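Local coordinates for GEO10716p1 (Drosophila melanogaster, PDB 7BTG), which probably removes phosphate from phosphoarginine in proteins, as a member of the low molecular weight protein tyrosine phosphatase family, at residues A[54-59]-A[134-139]; A[121-126]-A[139-144]; A[5-8]-A[13-16]; A[79-84]-A[147-152]. The protein carries 1 engineered substitution. All blocks are in the same frame, centred on the assembly; numbering follows the deposited sequence.

Interaction 1: A[54-59]-A[134-139]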
loop_
_atom_site.group_PDB
_atom_site.type_symbol
_atom_site.label_atom_id
_atom_site.label_comp_id
_atom_site.label_asym_id
_atom_site.label_seq_id
_atom_site.Cartn_x
_atom_site.Cartn_y
_atom_site.Cartn_z
ATOM N N GLN A 54 -4.036 13.032 -4.626
ATOM C CA GLN A 54 -2.888 13.933 -4.591
ATOM C C GLN A 54 -3.228 15.220 -3.850
ATOM O O GLN A 54 -2.355 15.826 -3.209
ATOM C CB GLN A 54 -2.416 14.240 -6.015
ATOM C CG GLN A 54 -1.786 13.051 -6.729
ATOM C CD GLN A 54 -1.074 13.438 -8.023
ATOM O OE1 GLN A 54 -1.666 13.411 -9.098
ATOM N NE2 GLN A 54 0.205 13.787 -7.920
ATOM N N GLN A 55 -4.487 15.648 -3.916
ATOM C CA GLN A 55 -4.906 16.816 -3.155
ATOM C C GLN A 55 -4.891 16.523 -1.666
ATOM O O GLN A 55 -4.230 17.228 -0.891
ATOM C CB GLN A 55 -6.292 17.271 -3.603
ATOM C CG GLN A 55 -6.247 18.095 -4.883
ATOM C CD GLN A 55 -5.125 19.137 -4.870
ATOM O OE1 GLN A 55 -5.268 20.206 -4.265
ATOM N NE2 GLN A 55 -4.000 18.824 -5.536
ATOM N N LEU A 56 -5.603 15.476 -1.247
ATOM C CA LEU A 56 -5.588 15.091 0.158
ATOM C C LEU A 56 -4.162 14.914 0.669
ATOM O O LEU A 56 -3.840 15.321 1.788
ATOM C CB LEU A 56 -6.408 13.817 0.349
ATOM C CG LEU A 56 -6.470 13.214 1.741
ATOM C CD1 LEU A 56 -6.966 14.251 2.731
ATOM C CD2 LEU A 56 -7.402 12.025 1.710
ATOM N N LEU A 57 -3.281 14.356 -0.157
ATOM C CA LEU A 57 -1.887 14.210 0.243
ATOM C C LEU A 57 -1.208 15.566 0.426
ATOM O O LEU A 57 -0.580 15.814 1.461
ATOM C CB LEU A 57 -1.140 13.368 -0.785
ATOM C CG LEU A 57 -1.437 11.872 -0.682
ATOM C CD1 LEU A 57 -0.860 11.150 -1.881
ATOM C CD2 LEU A 57 -0.858 11.316 0.615
ATOM N N LYS A 58 -1.304 16.450 -0.578
ATOM C CA LYS A 58 -0.742 17.795 -0.450
ATOM C C LYS A 58 -1.271 18.503 0.787
ATOM O O LYS A 58 -0.509 19.124 1.536
ATOM C CB LYS A 58 -1.045 18.624 -1.699
ATOM C CG LYS A 58 -1.163 20.134 -1.418
ATOM C CD LYS A 58 -1.422 20.961 -2.663
ATOM C CE LYS A 58 -0.123 21.424 -3.312
ATOM N NZ LYS A 58 -0.406 22.271 -4.509
ATOM N N GLN A 59 -2.572 18.414 1.024
ATOM C CA GLN A 59 -3.152 18.958 2.237
ATOM C C GLN A 59 -2.503 18.404 3.508
ATOM O O GLN A 59 -2.694 18.985 4.581
ATOM C CB GLN A 59 -4.656 18.685 2.189
ATOM C CG GLN A 59 -5.395 18.680 3.494
ATOM C CD GLN A 59 -6.841 18.312 3.296
ATOM O OE1 GLN A 59 -7.416 18.592 2.242
ATOM N NE2 GLN A 59 -7.435 17.662 4.290
ATOM N N GLY A 134 -14.541 8.655 1.094
ATOM C CA GLY A 134 -13.809 7.417 0.899
ATOM C C GLY A 134 -12.308 7.607 1.003
ATOM O O GLY A 134 -11.614 6.780 1.588
ATOM N N PHE A 135 -11.785 8.694 0.434
ATOM C CA PHE A 135 -10.351 8.932 0.534
ATOM C C PHE A 135 -9.945 9.229 1.969
ATOM O O PHE A 135 -8.864 8.828 2.408
ATOM C CB PHE A 135 -9.935 10.077 -0.377
ATOM C CG PHE A 135 -9.565 9.647 -1.763
ATOM C CD1 PHE A 135 -8.254 9.321 -2.075
ATOM C CD2 PHE A 135 -10.531 9.571 -2.759
ATOM C CE1 PHE A 135 -7.911 8.927 -3.347
ATOM C CE2 PHE A 135 -10.194 9.165 -4.034
ATOM C CZ PHE A 135 -8.878 8.851 -4.327
ATOM N N ASN A 136 -10.811 9.915 2.721
ATOM C CA ASN A 136 -10.455 10.328 4.076
ATOM C C ASN A 136 -10.393 9.132 5.008
ATOM O O ASN A 136 -9.439 8.984 5.776
ATOM C CB ASN A 136 -11.449 11.371 4.596
ATOM C CG ASN A 136 -11.288 12.712 3.911
ATOM O OD1 ASN A 136 -10.169 13.130 3.603
ATOM N ND2 ASN A 136 -12.396 13.381 3.649
ATOM N N ALA A 137 -11.405 8.263 4.952
ATOM C CA ALA A 137 -11.341 7.020 5.712
ATOM C C ALA A 137 -10.099 6.207 5.345
ATOM O O ALA A 137 -9.398 5.693 6.228
ATOM C CB ALA A 137 -12.606 6.196 5.478
ATOM N N ALA A 138 -9.809 6.080 4.046
ATOM C CA ALA A 138 -8.663 5.275 3.634
ATOM C C ALA A 138 -7.363 5.878 4.139
ATOM O O ALA A 138 -6.458 5.155 4.575
ATOM C CB ALA A 138 -8.628 5.137 2.107
ATOM N N TYR A 139 -7.243 7.202 4.067
ATOM C CA TYR A 139 -6.034 7.844 4.551
ATOM C C TYR A 139 -5.810 7.524 6.021
ATOM O O TYR A 139 -4.691 7.191 6.424
ATOM C CB TYR A 139 -6.120 9.352 4.329
ATOM C CG TYR A 139 -4.962 10.099 4.945
ATOM C CD1 TYR A 139 -5.012 10.530 6.267
ATOM C CD2 TYR A 139 -3.821 10.373 4.213
ATOM C CE1 TYR A 139 -3.962 11.197 6.835
ATOM C CE2 TYR A 139 -2.762 11.043 4.782
ATOM C CZ TYR A 139 -2.840 11.451 6.091
ATOM O OH TYR A 139 -1.792 12.122 6.676
#
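The helical segments that carry L56 and F135 pass with their axes 10.8 Å apart at closest approach and their N-to-C directions 52° from parallel, and the CA atoms of these two residues come within 7.8 Å. One side chain does nearly all the bridging. L56 points toward helix 133-154 with CG anti to its own nitrogen (chi1 177°), which carries both methyls across the gap. CD2 lodges over the turn from F135 to Y139: it lies 3.8 Å from CB of F135 and 4.0 Å from CB of Y139, and also 3.6 Å from the F135 carbonyl oxygen O. That oxygen is already engaged by the helical N-H of Y139, so the methyl packs against a satisfied acceptor. No hydrogen bond joins the segments.

The contact brings the short helix 51-58 against the start of the long C-terminal helix in the low molecular weight phosphatase fold, a parallel sheet with helices on both faces. At the margin, N136 brings its amide oxygen up to the fork of L56, OD1 standing 3.5 Å from both CD1 and CD2. Beyond the pair, helix 13-27 joins the core through M16, which touches both L57 and F135, while the Y139 ring stacks on H60.

Interaction 2: A[121-126]-A[139-144]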
loop_
_atom_site.group_PDB
_atom_site.type_symbol
_atom_site.label_atom_id
_atom_site.label_comp_id
_atom_site.label_asym_id
_atom_site.label_seq_id
_atom_site.Cartn_x
_atom_site.Cartn_y
_atom_site.Cartn_z
ATOM N N GLU A 121 -10.414 -3.684 9.486
ATOM C CA GLU A 121 -9.351 -4.357 8.743
ATOM C C GLU A 121 -9.286 -3.905 7.283
ATOM O O GLU A 121 -8.199 -3.810 6.699
ATOM C CB GLU A 121 -9.605 -5.864 8.783
ATOM C CG GLU A 121 -8.745 -6.696 9.668
ATOM C CD GLU A 121 -8.755 -8.143 9.211
ATOM O OE1 GLU A 121 -9.807 -8.609 8.702
ATOM O OE2 GLU A 121 -7.704 -8.808 9.329
ATOM N N ILE A 122 -10.440 -3.686 6.663
ATOM C CA ILE A 122 -10.545 -3.597 5.208
ATOM C C ILE A 122 -10.433 -2.142 4.760
ATOM O O ILE A 122 -11.238 -1.292 5.145
ATOM C CB ILE A 122 -11.868 -4.214 4.709
ATOM C CG1 ILE A 122 -12.078 -5.620 5.267
ATOM C CG2 ILE A 122 -11.875 -4.290 3.195
ATOM C CD1 ILE A 122 -11.065 -6.637 4.755
ATOM N N ILE A 123 -9.481 -1.864 3.886
ATOM C CA ILE A 123 -9.308 -0.532 3.331
ATOM C C ILE A 123 -9.991 -0.503 1.972
ATOM O O ILE A 123 -9.469 -1.046 0.998
ATOM C CB ILE A 123 -7.825 -0.170 3.255
ATOM C CG1 ILE A 123 -7.217 -0.458 4.622
ATOM C CG2 ILE A 123 -7.667 1.272 2.879
ATOM C CD1 ILE A 123 -5.889 0.149 4.880
ATOM N N GLU A 124 -11.158 0.134 1.906
ATOM C CA GLU A 124 -12.014 0.101 0.727
ATOM C C GLU A 124 -11.512 1.022 -0.375
ATOM O O GLU A 124 -10.997 2.115 -0.118
ATOM C CB GLU A 124 -13.444 0.514 1.080
ATOM C CG GLU A 124 -14.033 -0.174 2.307
ATOM C CD GLU A 124 -14.538 -1.579 2.015
ATOM O OE1 GLU A 124 -13.843 -2.326 1.280
ATOM O OE2 GLU A 124 -15.640 -1.928 2.514
ATOM N N ASP A 125 -11.695 0.572 -1.621
ATOM C CA ASP A 125 -11.390 1.340 -2.829
ATOM C C ASP A 125 -12.204 2.626 -2.874
ATOM O O ASP A 125 -13.432 2.558 -2.977
ATOM C CB ASP A 125 -11.694 0.510 -4.079
ATOM C CG ASP A 125 -11.189 1.168 -5.346
ATOM O OD1 ASP A 125 -10.763 2.350 -5.304
ATOM O OD2 ASP A 125 -11.199 0.494 -6.387
ATOM N N PRO A 126 -11.577 3.802 -2.812
ATOM C CA PRO A 126 -12.328 5.065 -2.893
ATOM C C PRO A 126 -12.570 5.576 -4.302
ATOM O O PRO A 126 -13.253 6.591 -4.443
ATOM C CB PRO A 126 -11.410 6.041 -2.142
ATOM C CG PRO A 126 -10.039 5.568 -2.482
ATOM C CD PRO A 126 -10.147 4.038 -2.547
ATOM N N TYR A 139 -7.243 7.202 4.067
ATOM C CA TYR A 139 -6.034 7.844 4.551
ATOM C C TYR A 139 -5.810 7.524 6.021
ATOM O O TYR A 139 -4.691 7.191 6.424
ATOM C CB TYR A 139 -6.120 9.352 4.329
ATOM C CG TYR A 139 -4.962 10.099 4.945
ATOM C CD1 TYR A 139 -5.012 10.530 6.267
ATOM C CD2 TYR A 139 -3.821 10.373 4.213
ATOM C CE1 TYR A 139 -3.962 11.197 6.835
ATOM C CE2 TYR A 139 -2.762 11.043 4.782
ATOM C CZ TYR A 139 -2.840 11.451 6.091
ATOM O OH TYR A 139 -1.792 12.122 6.676
ATOM N N LEU A 140 -6.870 7.613 6.831
ATOM C CA LEU A 140 -6.743 7.364 8.266
ATOM C C LEU A 140 -6.414 5.902 8.546
ATOM O O LEU A 140 -5.521 5.610 9.351
ATOM C CB LEU A 140 -8.028 7.781 8.993
ATOM C CG LEU A 140 -8.373 9.287 8.993
ATOM C CD1 LEU A 140 -9.845 9.532 9.351
ATOM C CD2 LEU A 140 -7.455 10.112 9.921
ATOM N N GLN A 141 -7.120 4.972 7.888
ATOM C CA GLN A 141 -6.786 3.554 8.021
ATOM C C GLN A 141 -5.351 3.279 7.601
ATOM O O GLN A 141 -4.652 2.484 8.238
ATOM C CB GLN A 141 -7.724 2.689 7.182
ATOM C CG GLN A 141 -9.023 2.261 7.816
ATOM C CD GLN A 141 -10.014 1.737 6.765
ATOM O OE1 GLN A 141 -10.271 2.396 5.767
ATOM N NE2 GLN A 141 -10.554 0.542 6.988
ATOM N N ILE A 142 -4.899 3.907 6.519
ATOM C CA ILE A 142 -3.551 3.639 6.036
ATOM C C ILE A 142 -2.523 4.221 7.000
ATOM O O ILE A 142 -1.494 3.596 7.290
ATOM C CB ILE A 142 -3.375 4.183 4.604
ATOM C CG1 ILE A 142 -4.187 3.363 3.590
ATOM C CG2 ILE A 142 -1.927 4.144 4.209
ATOM C CD1 ILE A 142 -4.415 4.084 2.245
ATOM N N LEU A 143 -2.791 5.417 7.519
ATOM C CA LEU A 143 -1.863 6.051 8.448
ATOM C C LEU A 143 -1.705 5.222 9.723
ATOM O O LEU A 143 -0.584 4.896 10.122
ATOM C CB LEU A 143 -2.344 7.462 8.772
ATOM C CG LEU A 143 -1.482 8.267 9.737
ATOM C CD1 LEU A 143 -0.037 8.256 9.267
ATOM C CD2 LEU A 143 -2.025 9.672 9.793
ATOM N N GLU A 144 -2.818 4.844 10.367
ATOM C CA GLU A 144 -2.683 4.042 11.577
ATOM C C GLU A 144 -2.004 2.721 11.269
ATOM O O GLU A 144 -1.111 2.290 12.016
ATOM C CB GLU A 144 -4.036 3.791 12.244
ATOM C CG GLU A 144 -3.894 3.007 13.563
ATOM C CD GLU A 144 -5.222 2.777 14.282
ATOM O OE1 GLU A 144 -6.240 3.382 13.870
ATOM O OE2 GLU A 144 -5.245 1.993 15.266
HETATM O O HOH W 1 -12.179 2.049 3.969
#
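Q141 grips the loop 121-126 through both ends of its amide. CG lies anti to the carbonyl carbon (chi1 -87°), and the extended chain beyond carries the amide out to the loop. Its NE2 donates to the backbone O of I122 at 2.7 Å, but the bond is bent, with an N-H...O angle of 137°, and the nitrogen stands above the carbonyl plane, 55° out of it. The other end works through solvent: OE1 accepts from a water 2.6 Å away, and that water accepts in turn from the backbone N of E124, 3.0 Å from it. Main-chain groups on both sides of I123 are thus tied to a single side chain.

Between these polar links the I123 side chain reaches toward the helix. Its CD1 rests 3.9 Å from CB of Q141 and also 3.9 Å from CG1 of I142. I123 runs past Q141 in the opposite sense but crosses I142 at about a right angle, so its end methyl touches two consecutive helix residues. The loop so held leads into the D125-P126 step, part of the Asp-Pro loop that borders the phosphate pocket in low molecular weight phosphatases.

A second shell fixes both partners. NE2 of Q141 also bonds the O of D120, extending its hold one residue before the loop segment. I123 pairs through its backbone with M85, and its O receives NH1 of R13, which links the loop to the pocket. On the helix side I142 packs on A17, and E144 forms salt bridges with R117 and R148.

Interaction 3: A[5-8]-A[13-16]. Engineered in segment 5-8: S7 (natural residue Cys). With PO4 (phosphate ion), chain B.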
loop_
_atom_site.group_PDB
_atom_site.type_symbol
_atom_site.label_atom_id
_atom_site.label_comp_id
_atom_site.label_asym_id
_atom_site.label_seq_id
_atom_site.Cartn_x
_atom_site.Cartn_y
_atom_site.Cartn_z
ATOM N N PHE A 5 3.193 -1.674 -1.562
ATOM C CA PHE A 5 1.761 -1.580 -1.315
ATOM C C PHE A 5 1.000 -1.927 -2.592
ATOM O O PHE A 5 1.403 -1.537 -3.690
ATOM C CB PHE A 5 1.367 -0.183 -0.836
ATOM C CG PHE A 5 1.871 0.158 0.542
ATOM C CD1 PHE A 5 1.321 -0.425 1.654
ATOM C CD2 PHE A 5 2.875 1.101 0.720
ATOM C CE1 PHE A 5 1.770 -0.090 2.942
ATOM C CE2 PHE A 5 3.328 1.443 2.007
ATOM C CZ PHE A 5 2.772 0.839 3.111
ATOM N N VAL A 6 -0.101 -2.667 -2.452
ATOM C CA VAL A 6 -0.840 -3.157 -3.612
ATOM C C VAL A 6 -2.316 -2.828 -3.466
ATOM O O VAL A 6 -2.932 -3.125 -2.435
ATOM C CB VAL A 6 -0.634 -4.660 -3.830
ATOM C CG1 VAL A 6 -1.558 -5.167 -4.968
ATOM C CG2 VAL A 6 0.810 -4.907 -4.207
ATOM N N SER A 7 -2.874 -2.179 -4.487
ATOM C CA SER A 7 -4.302 -1.944 -4.594
ATOM C C SER A 7 -4.727 -2.400 -5.978
ATOM O O SER A 7 -3.884 -2.680 -6.829
ATOM C CB SER A 7 -4.666 -0.469 -4.359
ATOM O OG SER A 7 -3.991 0.415 -5.244
ATOM N N ILE A 8 -6.039 -2.479 -6.227
ATOM C CA ILE A 8 -6.442 -3.024 -7.520
ATOM C C ILE A 8 -6.035 -2.076 -8.641
ATOM O O ILE A 8 -5.449 -2.500 -9.645
ATOM C CB ILE A 8 -7.943 -3.381 -7.545
ATOM C CG1 ILE A 8 -8.235 -4.166 -8.816
ATOM C CG2 ILE A 8 -8.857 -2.161 -7.482
ATOM C CD1 ILE A 8 -9.568 -4.818 -8.834
ATOM N N ARG A 13 -5.443 3.928 -3.195
ATOM C CA ARG A 13 -4.976 3.469 -1.890
ATOM C C ARG A 13 -3.470 3.221 -1.873
ATOM O O ARG A 13 -2.775 3.670 -0.957
ATOM C CB ARG A 13 -5.740 2.207 -1.472
ATOM C CG ARG A 13 -7.201 2.453 -1.206
ATOM C CD ARG A 13 -7.962 1.148 -1.148
ATOM N NE ARG A 13 -7.958 0.515 -2.467
ATOM C CZ ARG A 13 -8.482 -0.682 -2.736
ATOM N NH1 ARG A 13 -9.068 -1.389 -1.766
ATOM N NH2 ARG A 13 -8.413 -1.168 -3.978
ATOM N N SER A 14 -2.948 2.488 -2.857
ATOM C CA SER A 14 -1.543 2.124 -2.788
ATOM C C SER A 14 -0.605 3.323 -2.959
ATOM O O SER A 14 0.409 3.399 -2.245
ATOM C CB SER A 14 -1.197 1.003 -3.784
ATOM O OG SER A 14 -1.792 1.132 -5.072
ATOM N N PRO A 15 -0.870 4.280 -3.859
ATOM C CA PRO A 15 0.038 5.438 -3.923
ATOM C C PRO A 15 -0.020 6.283 -2.667
ATOM O O PRO A 15 1.000 6.853 -2.261
ATOM C CB PRO A 15 -0.451 6.221 -5.152
ATOM C CG PRO A 15 -1.269 5.251 -5.944
ATOM C CD PRO A 15 -1.887 4.330 -4.932
ATOM N N MET A 16 -1.188 6.379 -2.035
ATOM C CA MET A 16 -1.278 7.102 -0.773
ATOM C C MET A 16 -0.443 6.408 0.299
ATOM O O MET A 16 0.363 7.044 0.995
ATOM C CB MET A 16 -2.741 7.217 -0.340
ATOM C CG MET A 16 -3.404 8.514 -0.746
ATOM S SD MET A 16 -5.046 8.663 -0.012
ATOM C CE MET A 16 -5.835 7.212 -0.689
HETATM P P PO4 B . -7.088 1.801 -5.912
HETATM O O1 PO4 B . -5.747 2.161 -6.523
HETATM O O2 PO4 B . -8.169 2.623 -6.562
HETATM O O3 PO4 B . -7.166 2.105 -4.435
HETATM O O4 PO4 B . -7.355 0.303 -6.059
#
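S7, I8, R13 and S14 meet at the two ends of the P-loop, where strand 2-7 gives way to helix 13-27; residues S7 to R13 match the C-X5-R signature of the family, with the cysteine engineered to serine. A phosphate ion, probably from the crystallisation liquor, bridges the ends. R13 supplies three bonds: its backbone N reaches O3 of the ion at 2.8 Å, NE reaches the same O3 at 2.7 Å (165°), and NH2 reaches O4 at 2.8 Å (174°). The guanidinium thus meets the ion edge-on, with the phosphorus in its plane; a bend at chi3 (-66°) folds the chain round O3. NH2 lies 3.7 Å from CG2 of I8, and NH1 forms a salt bridge with D86. With a leucine in place of R13, the ion would probably lose the NE and NH2 bonds to O3 and O4, and D86 would be left without this partner.

OG of the engineered S7 sits 2.8 Å from O1 of the ion. Its 2.3 Å separation from OG of S14 is too short for its detail to be trusted. CB of S14 lies 3.6 Å from O of F5. N-H groups of G9, T11 and C12 complete the phosphate cradle. Around this beta-alpha junction, F5 packs on A17 and L21 of helix 13-27 and C146 of helix 133-154, while the backbone of V6 bonds to F83 in strand 81-84.

Interaction 4: A[79-84]-A[147-152]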
loop_
_atom_site.group_PDB
_atom_site.type_symbol
_atom_site.label_atom_id
_atom_site.label_comp_id
_atom_site.label_asym_id
_atom_site.label_seq_id
_atom_site.Cartn_x
_atom_site.Cartn_y
_atom_site.Cartn_z
ATOM N N PHE A 79 10.828 -7.774 -2.498
ATOM C CA PHE A 79 10.264 -7.018 -1.389
ATOM C C PHE A 79 10.134 -7.914 -0.172
ATOM O O PHE A 79 9.985 -9.132 -0.290
ATOM C CB PHE A 79 8.905 -6.389 -1.740
ATOM C CG PHE A 79 9.009 -5.233 -2.692
ATOM C CD1 PHE A 79 9.161 -3.945 -2.217
ATOM C CD2 PHE A 79 8.982 -5.440 -4.068
ATOM C CE1 PHE A 79 9.283 -2.877 -3.098
ATOM C CE2 PHE A 79 9.095 -4.388 -4.947
ATOM C CZ PHE A 79 9.243 -3.102 -4.471
ATOM N N ASP A 80 10.220 -7.294 1.004
ATOM C CA ASP A 80 10.050 -8.006 2.264
ATOM C C ASP A 80 8.582 -8.095 2.660
ATOM O O ASP A 80 8.139 -9.107 3.216
ATOM C CB ASP A 80 10.852 -7.310 3.377
ATOM C CG ASP A 80 12.318 -7.097 3.000
ATOM O OD1 ASP A 80 13.035 -8.095 2.763
ATOM O OD2 ASP A 80 12.754 -5.930 2.940
ATOM N N TYR A 81 7.831 -7.034 2.406
ATOM C CA TYR A 81 6.406 -6.988 2.684
ATOM C C TYR A 81 5.696 -6.539 1.421
ATOM O O TYR A 81 6.174 -5.635 0.733
ATOM C CB TYR A 81 6.093 -6.038 3.851
ATOM C CG TYR A 81 6.468 -6.640 5.175
ATOM C CD1 TYR A 81 5.531 -7.327 5.917
ATOM C CD2 TYR A 81 7.781 -6.561 5.663
ATOM C CE1 TYR A 81 5.864 -7.914 7.126
ATOM C CE2 TYR A 81 8.128 -7.135 6.887
ATOM C CZ TYR A 81 7.157 -7.816 7.612
ATOM O OH TYR A 81 7.446 -8.415 8.823
ATOM N N ILE A 82 4.590 -7.200 1.101
ATOM C CA ILE A 82 3.647 -6.752 0.083
ATOM C C ILE A 82 2.291 -6.658 0.764
ATOM O O ILE A 82 1.780 -7.660 1.277
ATOM C CB ILE A 82 3.597 -7.700 -1.122
ATOM C CG1 ILE A 82 4.964 -7.789 -1.794
ATOM C CG2 ILE A 82 2.576 -7.225 -2.096
ATOM C CD1 ILE A 82 5.004 -8.778 -2.938
ATOM N N PHE A 83 1.742 -5.457 0.819
ATOM C CA PHE A 83 0.527 -5.170 1.567
ATOM C C PHE A 83 -0.648 -5.042 0.611
ATOM O O PHE A 83 -0.611 -4.226 -0.314
ATOM C CB PHE A 83 0.682 -3.894 2.389
ATOM C CG PHE A 83 1.627 -4.048 3.553
ATOM C CD1 PHE A 83 1.363 -4.980 4.549
ATOM C CD2 PHE A 83 2.770 -3.278 3.647
ATOM C CE1 PHE A 83 2.221 -5.145 5.607
ATOM C CE2 PHE A 83 3.630 -3.435 4.706
ATOM C CZ PHE A 83 3.347 -4.364 5.696
ATOM N N ALA A 84 -1.673 -5.857 0.837
ATOM C CA ALA A 84 -2.966 -5.715 0.188
ATOM C C ALA A 84 -3.864 -4.759 0.967
ATOM O O ALA A 84 -3.760 -4.633 2.190
ATOM C CB ALA A 84 -3.645 -7.088 0.086
ATOM N N GLU A 147 1.602 3.118 10.981
ATOM C CA GLU A 147 2.181 3.437 12.284
ATOM C C GLU A 147 2.359 2.187 13.132
ATOM O O GLU A 147 3.448 1.931 13.655
ATOM C CB GLU A 147 1.306 4.446 13.007
ATOM C CG GLU A 147 1.175 5.717 12.246
ATOM C CD GLU A 147 1.116 6.904 13.129
ATOM O OE1 GLU A 147 2.026 7.057 13.967
ATOM O OE2 GLU A 147 0.139 7.668 12.996
ATOM N N ARG A 148 1.302 1.386 13.273
ATOM C CA ARG A 148 1.446 0.183 14.085
ATOM C C ARG A 148 2.405 -0.806 13.447
ATOM O O ARG A 148 3.123 -1.513 14.159
ATOM C CB ARG A 148 0.078 -0.443 14.345
ATOM C CG ARG A 148 -0.815 0.519 15.087
ATOM C CD ARG A 148 -1.930 -0.135 15.822
ATOM N NE ARG A 148 -2.750 0.880 16.474
ATOM C CZ ARG A 148 -2.503 1.387 17.681
ATOM N NH1 ARG A 148 -1.461 0.969 18.378
ATOM N NH2 ARG A 148 -3.300 2.314 18.189
ATOM N N PHE A 149 2.469 -0.840 12.116
ATOM C CA PHE A 149 3.418 -1.726 11.452
ATOM C C PHE A 149 4.857 -1.363 11.802
ATOM O O PHE A 149 5.683 -2.245 12.063
ATOM C CB PHE A 149 3.215 -1.692 9.937
ATOM C CG PHE A 149 4.382 -2.260 9.166
ATOM C CD1 PHE A 149 5.200 -1.435 8.409
ATOM C CD2 PHE A 149 4.679 -3.598 9.230
ATOM C CE1 PHE A 149 6.268 -1.939 7.701
ATOM C CE2 PHE A 149 5.761 -4.119 8.531
ATOM C CZ PHE A 149 6.557 -3.284 7.770
ATOM N N LEU A 150 5.184 -0.067 11.780
ATOM C CA LEU A 150 6.556 0.342 12.079
ATOM C C LEU A 150 6.901 0.043 13.532
ATOM O O LEU A 150 8.000 -0.436 13.834
ATOM C CB LEU A 150 6.735 1.831 11.787
ATOM C CG LEU A 150 6.780 2.334 10.344
ATOM C CD1 LEU A 150 6.572 3.833 10.352
ATOM C CD2 LEU A 150 8.106 1.988 9.685
ATOM N N GLN A 151 5.957 0.309 14.436
ATOM C CA GLN A 151 6.112 -0.013 15.846
ATOM C C GLN A 151 6.436 -1.479 16.049
ATOM O O GLN A 151 7.171 -1.826 16.979
ATOM C CB GLN A 151 4.829 0.360 16.587
ATOM C CG GLN A 151 4.866 0.162 18.082
ATOM C CD GLN A 151 3.512 -0.248 18.652
ATOM O OE1 GLN A 151 2.494 0.394 18.388
ATOM N NE2 GLN A 151 3.497 -1.330 19.430
ATOM N N HIS A 152 5.915 -2.354 15.182
ATOM C CA HIS A 152 6.111 -3.788 15.359
ATOM C C HIS A 152 7.415 -4.271 14.750
ATOM O O HIS A 152 8.022 -5.210 15.273
ATOM C CB HIS A 152 4.944 -4.566 14.749
ATOM C CG HIS A 152 3.631 -4.318 15.428
ATOM N ND1 HIS A 152 3.360 -3.158 16.127
ATOM C CD2 HIS A 152 2.517 -5.084 15.525
ATOM C CE1 HIS A 152 2.133 -3.217 16.619
ATOM N NE2 HIS A 152 1.601 -4.376 16.269
#
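Y81 is the first residue of strand 81-84 to touch F149, and it offers a ring face: CE2 of F149 stands over the ring's centre, 3.9 Å above its plane. The centroids lie 5.1 Å apart and the planes at 68°, a T-shaped pair in which F149 gives the edge. Two residues on, F83 turns the relation round. Its CZ approaches one face of F149, offset toward the rim and 3.7 Å from CE2, with the planes at 77°, so F149 receives an edge here.

F149 can serve both strand residues because its CG lies opposite the backbone nitrogen across the first torsion (chi1 164°), which extends the ring from helix 133-154 toward the sheet. Y114 adds another edge-to-face partner. Were F149 cut back to alanine, the rings of Y81 and F83 would probably lose their shared partner and be left freer to shift, with a gap between helix and strand. Two T-shaped pairs sharing one ring make an aromatic cluster, here closing the C-terminal helix over one face of the parallel sheet in this alpha/beta phosphatase fold.

In the fold
Interactions 1, 2 and 4 follow one another along helix 133-154, from its first turns to near its end, with the centres of 1 and 4 about 20 Å apart; interactions 1 and 2 share Y139. Interaction 3 closes first in the chain, and its strand 2-7 lies beside strand 81-84 of interaction 4, where CE1 of F5 packs 3.4 Å from CD2 of F83. Interaction 2 is nested inside the loop closed by interaction 4 and alternates with the segments of interaction 1 along the chain. R13 joins interaction 3 to interaction 2, whose centres are about 10 Å apart. The C-terminal helix thus joins the sheet and helix 51-58, and through loop 121-126 reaches the phosphate pocket.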